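Local coordinates for protein glutathione transferase gst1-6 (Anopheles dirus, PDB 1V2A) that probably catalyses the conjugation of glutathione to electrophilic compounds, releasing a halide ion, and works as a homodimer in detoxification, at residues F97-T102 with L158-A163; L22-N27 with L69-T74. One frame throughout, in Å; residues are numbered along the deposited sequence.

Interaction 1: F97-T102 with L158-A163; sequences FFDIGT and LGTVTA
Asp99 holds its CG trans to its own backbone N (chi1 -169°), and Thr160 sets its OG1 trans to its carbonyl carbon (chi1 -62°); together these torsions bring a carboxylate and a hydroxyl into contact between two helical segments whose nearest CA atoms, those of Asp99 and Thr160, are 7.4 Å apart. Thr160 OG1 donates a hydrogen bond to Asp99 OD1 at 2.6 Å, using the syn lone pair of that oxygen, the one on the side of OD2. The two side chains run past each other in opposite senses, and the methyl CG2 of Thr160 lies 3.6 Å from Asp99 OD1.

Threonine suits the place as a small residue that carries one donor. Its OG1 lies between two acceptors, Asp99 OD1 and Cys156 O of its own helix; the single proton can serve only one of them fully at a time, and the short distance to OD1 points to the carboxylate. The second oxygen of Asp99, OD2, is bonded to Tyr65 OH, and partners on both oxygens restrict the rotation of the carboxylate. Tyr65 belongs to the glutathione pocket, and the Asp99 side chain lies about 7 Å from the bound glutathione sulfonic acid. Nearby, Phe97 stacks on Phe97 of the second subunit.

In the all-helical C-terminal domain, this polar link joins helix 86-115 to helix 152-162. Phe98 and Val161 pack on helix 122-141 and Leu158 on helix 175-185.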
ATOM      1  N   PHE B  97       4.447   2.626   1.049  1.00 21.84           N
ATOM      2  CA  PHE B  97       3.872   1.944  -0.101  1.00 24.23           C
ATOM      3  C   PHE B  97       4.895   1.020  -0.729  1.00 23.50           C
ATOM      4  O   PHE B  97       4.556   0.082  -1.451  1.00 22.53           O
ATOM      5  CB  PHE B  97       3.313   2.951  -1.113  1.00 22.44           C
ATOM      6  CG  PHE B  97       1.986   3.533  -0.694  1.00 21.50           C
ATOM      7  CD1 PHE B  97       1.925   4.723   0.019  1.00 24.30           C
ATOM      8  CD2 PHE B  97       0.805   2.847  -0.951  1.00 22.56           C
ATOM      9  CE1 PHE B  97       0.701   5.230   0.476  1.00 23.66           C
ATOM     10  CE2 PHE B  97      -0.423   3.336  -0.498  1.00 23.45           C
ATOM     11  CZ  PHE B  97      -0.475   4.533   0.217  1.00 23.19           C
ATOM     12  N   PHE B  98       6.154   1.288  -0.414  1.00 24.84           N
ATOM     13  CA  PHE B  98       7.266   0.469  -0.870  1.00 26.95           C
ATOM     14  C   PHE B  98       7.184  -0.841  -0.079  1.00 26.78           C
ATOM     15  O   PHE B  98       7.408  -1.930  -0.608  1.00 28.09           O
ATOM     16  CB  PHE B  98       8.588   1.175  -0.551  1.00 25.56           C
ATOM     17  CG  PHE B  98       9.780   0.266  -0.583  1.00 27.25           C
ATOM     18  CD1 PHE B  98      10.295  -0.184  -1.793  1.00 27.77           C
ATOM     19  CD2 PHE B  98      10.376  -0.159   0.599  1.00 25.05           C
ATOM     20  CE1 PHE B  98      11.388  -1.045  -1.822  1.00 27.42           C
ATOM     21  CE2 PHE B  98      11.461  -1.012   0.580  1.00 25.80           C
ATOM     22  CZ  PHE B  98      11.971  -1.459  -0.628  1.00 24.37           C
ATOM     23  N   ASP B  99       6.836  -0.712   1.196  1.00 25.99           N
ATOM     24  CA  ASP B  99       6.729  -1.848   2.095  1.00 21.97           C
ATOM     25  C   ASP B  99       5.627  -2.810   1.706  1.00 23.26           C
ATOM     26  O   ASP B  99       5.875  -3.988   1.439  1.00 24.16           O
ATOM     27  CB  ASP B  99       6.479  -1.354   3.521  1.00 23.32           C
ATOM     28  CG  ASP B  99       6.608  -2.454   4.547  1.00 22.04           C
ATOM     29  OD1 ASP B  99       7.654  -3.127   4.563  1.00 24.40           O
ATOM     30  OD2 ASP B  99       5.668  -2.647   5.341  1.00 24.32           O
ATOM     31  N   ILE B 100       4.403  -2.309   1.669  1.00 19.21           N
ATOM     32  CA  ILE B 100       3.277  -3.155   1.350  1.00 18.80           C
ATOM     33  C   ILE B 100       3.293  -3.688  -0.073  1.00 23.00           C
ATOM     34  O   ILE B 100       2.974  -4.862  -0.292  1.00 24.69           O
ATOM     35  CB  ILE B 100       1.931  -2.427   1.603  1.00 16.11           C
ATOM     36  CG1 ILE B 100       0.790  -3.435   1.509  1.00 14.80           C
ATOM     37  CG2 ILE B 100       1.722  -1.304   0.593  1.00 13.78           C
ATOM     38  CD1 ILE B 100      -0.588  -2.851   1.750  1.00 17.34           C
ATOM     39  N   GLY B 101       3.671  -2.841  -1.033  1.00 22.61           N
ATOM     40  CA  GLY B 101       3.677  -3.256  -2.422  1.00 21.34           C
ATOM     41  C   GLY B 101       4.981  -3.693  -3.069  1.00 24.33           C
ATOM     42  O   GLY B 101       4.976  -4.145  -4.211  1.00 22.58           O
ATOM     43  N   THR B 102       6.103  -3.568  -2.374  1.00 25.11           N
ATOM     44  CA  THR B 102       7.358  -3.975  -2.986  1.00 24.72           C
ATOM     45  C   THR B 102       8.115  -5.009  -2.179  1.00 24.59           C
ATOM     46  O   THR B 102       8.210  -6.164  -2.585  1.00 23.81           O
ATOM     47  CB  THR B 102       8.289  -2.771  -3.221  1.00 25.11           C
ATOM     48  OG1 THR B 102       7.646  -1.840  -4.100  1.00 25.50           O
ATOM     49  CG2 THR B 102       9.613  -3.225  -3.841  1.00 22.85           C
ATOM     50  N   LEU B 158      10.706  -2.692   9.734  1.00 23.65           N
ATOM     51  CA  LEU B 158      11.407  -3.535  10.685  1.00 24.33           C
ATOM     52  C   LEU B 158      10.620  -4.838  10.809  1.00 24.95           C
ATOM     53  O   LEU B 158      11.193  -5.907  10.968  1.00 23.27           O
ATOM     54  CB  LEU B 158      11.500  -2.844  12.046  1.00 24.54           C
ATOM     55  CG  LEU B 158      11.847  -3.762  13.221  1.00 25.56           C
ATOM     56  CD1 LEU B 158      13.218  -4.406  12.985  1.00 26.59           C
ATOM     57  CD2 LEU B 158      11.832  -2.953  14.515  1.00 24.67           C
ATOM     58  N   GLY B 159       9.297  -4.748  10.729  1.00 24.93           N
ATOM     59  CA  GLY B 159       8.495  -5.953  10.824  1.00 26.46           C
ATOM     60  C   GLY B 159       8.745  -6.800   9.592  1.00 25.14           C
ATOM     61  O   GLY B 159       8.970  -8.004   9.670  1.00 27.15           O
ATOM     62  N   THR B 160       8.730  -6.141   8.444  1.00 24.51           N
ATOM     63  CA  THR B 160       8.936  -6.788   7.163  1.00 23.12           C
ATOM     64  C   THR B 160      10.281  -7.472   7.011  1.00 23.75           C
ATOM     65  O   THR B 160      10.356  -8.588   6.512  1.00 23.38           O
ATOM     66  CB  THR B 160       8.782  -5.767   6.037  1.00 21.91           C
ATOM     67  OG1 THR B 160       7.445  -5.249   6.068  1.00 22.59           O
ATOM     68  CG2 THR B 160       9.064  -6.404   4.682  1.00 18.20           C
ATOM     69  N   VAL B 161      11.348  -6.807   7.439  1.00 25.73           N
ATOM     70  CA  VAL B 161      12.677  -7.385   7.295  1.00 26.06           C
ATOM     71  C   VAL B 161      12.968  -8.567   8.214  1.00 24.90           C
ATOM     72  O   VAL B 161      13.594  -9.524   7.784  1.00 22.09           O
ATOM     73  CB  VAL B 161      13.771  -6.314   7.478  1.00 25.61           C
ATOM     74  CG1 VAL B 161      15.149  -6.932   7.297  1.00 24.92           C
ATOM     75  CG2 VAL B 161      13.563  -5.202   6.464  1.00 26.68           C
ATOM     76  N   THR B 162      12.523  -8.515   9.468  1.00 24.63           N
ATOM     77  CA  THR B 162      12.788  -9.626  10.373  1.00 27.58           C
ATOM     78  C   THR B 162      11.964 -10.849   9.972  1.00 28.39           C
ATOM     79  O   THR B 162      12.202 -11.958  10.461  1.00 27.88           O
ATOM     80  CB  THR B 162      12.470  -9.282  11.860  1.00 31.24           C
ATOM     81  OG1 THR B 162      11.100  -9.574  12.147  1.00 33.55           O
ATOM     82  CG2 THR B 162      12.746  -7.821  12.147  1.00 28.39           C
ATOM     83  N   ALA B 163      10.992 -10.642   9.087  1.00 25.69           N
ATOM     84  CA  ALA B 163      10.147 -11.729   8.613  1.00 23.69           C
ATOM     85  C   ALA B 163      10.963 -12.609   7.678  1.00 25.21           C
ATOM     86  O   ALA B 163      10.576 -13.735   7.379  1.00 22.39           O
ATOM     87  CB  ALA B 163       8.923 -11.179   7.884  1.00 25.79           C
TER

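Interaction 2: L22-N27 with L69-T74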
ATOM      1  N   LEU B  22       4.453   5.028  22.170  1.00 27.76           N
ATOM      2  CA  LEU B  22       3.598   6.168  22.511  1.00 28.59           C
ATOM      3  C   LEU B  22       2.753   6.027  23.778  1.00 29.41           C
ATOM      4  O   LEU B  22       1.923   6.897  24.068  1.00 30.58           O
ATOM      5  CB  LEU B  22       2.658   6.485  21.344  1.00 26.68           C
ATOM      6  CG  LEU B  22       3.234   6.740  19.949  1.00 27.47           C
ATOM      7  CD1 LEU B  22       2.092   6.805  18.954  1.00 27.34           C
ATOM      8  CD2 LEU B  22       4.045   8.033  19.927  1.00 28.40           C
ATOM      9  N   GLY B  23       2.938   4.935  24.512  1.00 27.56           N
ATOM     10  CA  GLY B  23       2.186   4.729  25.738  1.00 28.03           C
ATOM     11  C   GLY B  23       0.697   4.491  25.571  1.00 31.71           C
ATOM     12  O   GLY B  23      -0.106   4.972  26.379  1.00 32.00           O
ATOM     13  N   ILE B  24       0.314   3.746  24.539  1.00 32.26           N
ATOM     14  CA  ILE B  24      -1.096   3.468  24.299  1.00 35.46           C
ATOM     15  C   ILE B  24      -1.459   2.077  24.808  1.00 36.61           C
ATOM     16  O   ILE B  24      -0.755   1.099  24.537  1.00 33.30           O
ATOM     17  CB  ILE B  24      -1.464   3.522  22.782  1.00 36.86           C
ATOM     18  CG1 ILE B  24      -1.011   4.842  22.158  1.00 38.26           C
ATOM     19  CG2 ILE B  24      -2.971   3.410  22.607  1.00 36.16           C
ATOM     20  CD1 ILE B  24      -1.291   4.926  20.668  1.00 37.31           C
ATOM     21  N   THR B  25      -2.563   1.986  25.542  1.00 36.60           N
ATOM     22  CA  THR B  25      -2.997   0.697  26.049  1.00 36.72           C
ATOM     23  C   THR B  25      -3.834  -0.012  24.998  1.00 35.67           C
ATOM     24  O   THR B  25      -4.866   0.495  24.552  1.00 35.45           O
ATOM     25  CB  THR B  25      -3.843   0.822  27.336  1.00 36.07           C
ATOM     26  OG1 THR B  25      -3.034   1.345  28.395  1.00 34.42           O
ATOM     27  CG2 THR B  25      -4.378  -0.552  27.755  1.00 35.92           C
ATOM     28  N   LEU B  26      -3.374  -1.190  24.602  1.00 33.61           N
ATOM     29  CA  LEU B  26      -4.081  -1.985  23.621  1.00 32.09           C
ATOM     30  C   LEU B  26      -4.678  -3.214  24.298  1.00 33.77           C
ATOM     31  O   LEU B  26      -3.960  -3.983  24.944  1.00 29.58           O
ATOM     32  CB  LEU B  26      -3.128  -2.439  22.515  1.00 32.15           C
ATOM     33  CG  LEU B  26      -2.602  -1.428  21.496  1.00 31.42           C
ATOM     34  CD1 LEU B  26      -1.707  -2.145  20.508  1.00 29.62           C
ATOM     35  CD2 LEU B  26      -3.760  -0.769  20.766  1.00 30.44           C
ATOM     36  N   ASN B  27      -5.991  -3.383  24.167  1.00 35.52           N
ATOM     37  CA  ASN B  27      -6.667  -4.548  24.727  1.00 37.45           C
ATOM     38  C   ASN B  27      -6.493  -5.636  23.674  1.00 36.73           C
ATOM     39  O   ASN B  27      -7.315  -5.779  22.771  1.00 33.69           O
ATOM     40  CB  ASN B  27      -8.154  -4.254  24.963  1.00 40.66           C
ATOM     41  CG  ASN B  27      -8.987  -5.522  25.154  1.00 42.92           C
ATOM     42  OD1 ASN B  27      -8.560  -6.477  25.809  1.00 43.33           O
ATOM     43  ND2 ASN B  27     -10.190  -5.526  24.591  1.00 43.86           N
ATOM     44  N   LEU B  69      -0.960   4.835  11.189  1.00 27.88           N
ATOM     45  CA  LEU B  69      -1.173   6.260  10.953  1.00 30.54           C
ATOM     46  C   LEU B  69      -2.315   6.847  11.786  1.00 28.99           C
ATOM     47  O   LEU B  69      -2.294   8.022  12.141  1.00 27.11           O
ATOM     48  CB  LEU B  69      -1.434   6.515   9.470  1.00 31.62           C
ATOM     49  CG  LEU B  69      -0.334   6.070   8.507  1.00 32.35           C
ATOM     50  CD1 LEU B  69      -0.720   6.507   7.099  1.00 34.69           C
ATOM     51  CD2 LEU B  69       1.003   6.681   8.906  1.00 32.41           C
ATOM     52  N   TYR B  70      -3.306   6.024  12.094  1.00 26.77           N
ATOM     53  CA  TYR B  70      -4.436   6.458  12.897  1.00 28.17           C
ATOM     54  C   TYR B  70      -4.022   6.724  14.352  1.00 26.54           C
ATOM     55  O   TYR B  70      -4.349   7.767  14.915  1.00 28.32           O
ATOM     56  CB  TYR B  70      -5.534   5.389  12.869  1.00 28.00           C
ATOM     57  CG  TYR B  70      -6.639   5.620  13.875  1.00 30.92           C
ATOM     58  CD1 TYR B  70      -7.691   6.490  13.600  1.00 30.84           C
ATOM     59  CD2 TYR B  70      -6.629   4.969  15.108  1.00 32.46           C
ATOM     60  CE1 TYR B  70      -8.712   6.701  14.530  1.00 33.98           C
ATOM     61  CE2 TYR B  70      -7.642   5.176  16.046  1.00 33.54           C
ATOM     62  CZ  TYR B  70      -8.678   6.037  15.750  1.00 33.96           C
ATOM     63  OH  TYR B  70      -9.688   6.222  16.665  1.00 36.23           O
ATOM     64  N   LEU B  71      -3.306   5.775  14.947  1.00 24.89           N
ATOM     65  CA  LEU B  71      -2.858   5.880  16.333  1.00 26.83           C
ATOM     66  C   LEU B  71      -1.917   7.055  16.561  1.00 28.64           C
ATOM     67  O   LEU B  71      -2.018   7.754  17.572  1.00 29.22           O
ATOM     68  CB  LEU B  71      -2.155   4.589  16.772  1.00 22.98           C
ATOM     69  CG  LEU B  71      -3.014   3.330  16.946  1.00 26.90           C
ATOM     70  CD1 LEU B  71      -2.111   2.151  17.250  1.00 25.94           C
ATOM     71  CD2 LEU B  71      -4.018   3.514  18.069  1.00 26.29           C
ATOM     72  N   VAL B  72      -0.990   7.258  15.628  1.00 26.70           N
ATOM     73  CA  VAL B  72      -0.042   8.348  15.741  1.00 28.31           C
ATOM     74  C   VAL B  72      -0.798   9.677  15.739  1.00 31.05           C
ATOM     75  O   VAL B  72      -0.629  10.493  16.647  1.00 29.89           O
ATOM     76  CB  VAL B  72       0.968   8.343  14.566  1.00 27.08           C
ATOM     77  CG1 VAL B  72       1.917   9.521  14.696  1.00 27.19           C
ATOM     78  CG2 VAL B  72       1.740   7.044  14.549  1.00 24.18           C
ATOM     79  N   GLU B  73      -1.636   9.881  14.724  1.00 31.22           N
ATOM     80  CA  GLU B  73      -2.410  11.116  14.597  1.00 34.66           C
ATOM     81  C   GLU B  73      -3.293  11.329  15.815  1.00 34.79           C
ATOM     82  O   GLU B  73      -3.401  12.438  16.326  1.00 36.81           O
ATOM     83  CB  GLU B  73      -3.281  11.083  13.326  1.00 34.61           C
ATOM     84  CG  GLU B  73      -2.491  10.756  12.047  1.00 36.30           C
ATOM     85  CD  GLU B  73      -3.274  10.983  10.759  1.00 34.65           C
ATOM     86  OE1 GLU B  73      -4.378  10.414  10.594  1.00 35.54           O
ATOM     87  OE2 GLU B  73      -2.770  11.735   9.905  1.00 36.57           O
ATOM     88  N   THR B  74      -3.910  10.252  16.286  1.00 35.03           N
ATOM     89  CA  THR B  74      -4.792  10.317  17.443  1.00 33.46           C
ATOM     90  C   THR B  74      -4.093  10.416  18.805  1.00 35.82           C
ATOM     91  O   THR B  74      -4.525  11.185  19.669  1.00 34.74           O
ATOM     92  CB  THR B  74      -5.719   9.088  17.492  1.00 31.72           C
ATOM     93  OG1 THR B  74      -6.437   8.977  16.257  1.00 29.99           O
ATOM     94  CG2 THR B  74      -6.712   9.219  18.625  1.00 30.67           C
TER
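Leu22 and Val72 bring their CA atoms to 8.0 Å, and Ile24 and Leu71 theirs to 8.5 Å, as the chain leaving helix 13-22 through a Schellman motif, with Gly23 at positive phi (68°), runs past one side of helix 64-75. No hydrogen bond joins the two segments; apolar side chains make the contact. Ile24 swings CG1 trans to its carbonyl carbon (chi1 -53°), and the extended branch beyond it delivers CD1 to Leu71, 4.0 Å from CB, with Leu71 CD2 equally near. These two side chains meet at a slant, and the slender end of the isoleucine fits against the flank of the leucine.

Two residues earlier, Leu22 directs CD1 at the helix backbone, 4.2 Å from Val72 CA. The same methyl is 4.4 Å from Val72 CG2, although Val72 CB points away from the loop, so the contact falls mainly on the helix backbone. Branched aliphatic residues fit here because they fill space without needing polar partners. The helix also ties down a side chain of its own: Thr74 OG1 bonds to Tyr70 O at 2.8 Å from above the carbonyl plane, while Thr74 N reaches that oxygen from the opposite face, and OG1 lies over the Tyr70 ring.

Leu18 of helix 13-22 and Leu54 of strand 53-56 extend the apolar layer around Leu71. In this thioredoxin-like N-terminal domain helix 64-75 packs beside helix 13-22, and the 22-27 connection leads from that helix into strand 27-30, completing the beta-alpha-beta unit of strands 2-5 and 27-30.

In the fold
Both segments of interaction 2 precede those of interaction 1 in the chain. Their centres are 21 Å apart and their nearest atoms about 7 Å, without touching. Interaction 2 belongs to the thioredoxin-like N-terminal domain and interaction 1 to the helical C-terminal domain, so each contact is internal to its own domain. Helices 64-75 and 86-115, one from each contact, follow one another in the chain; Val152 of helix 152-162 also packs against Leu69 and Val72, tying the two domains together. Segments of both interactions also reach the second subunit, Glu73 through a salt bridge to Arg89 of that subunit. Interaction 1 borders the glutathione pocket through Asp99 and Tyr65, whereas interaction 2 lies farther off.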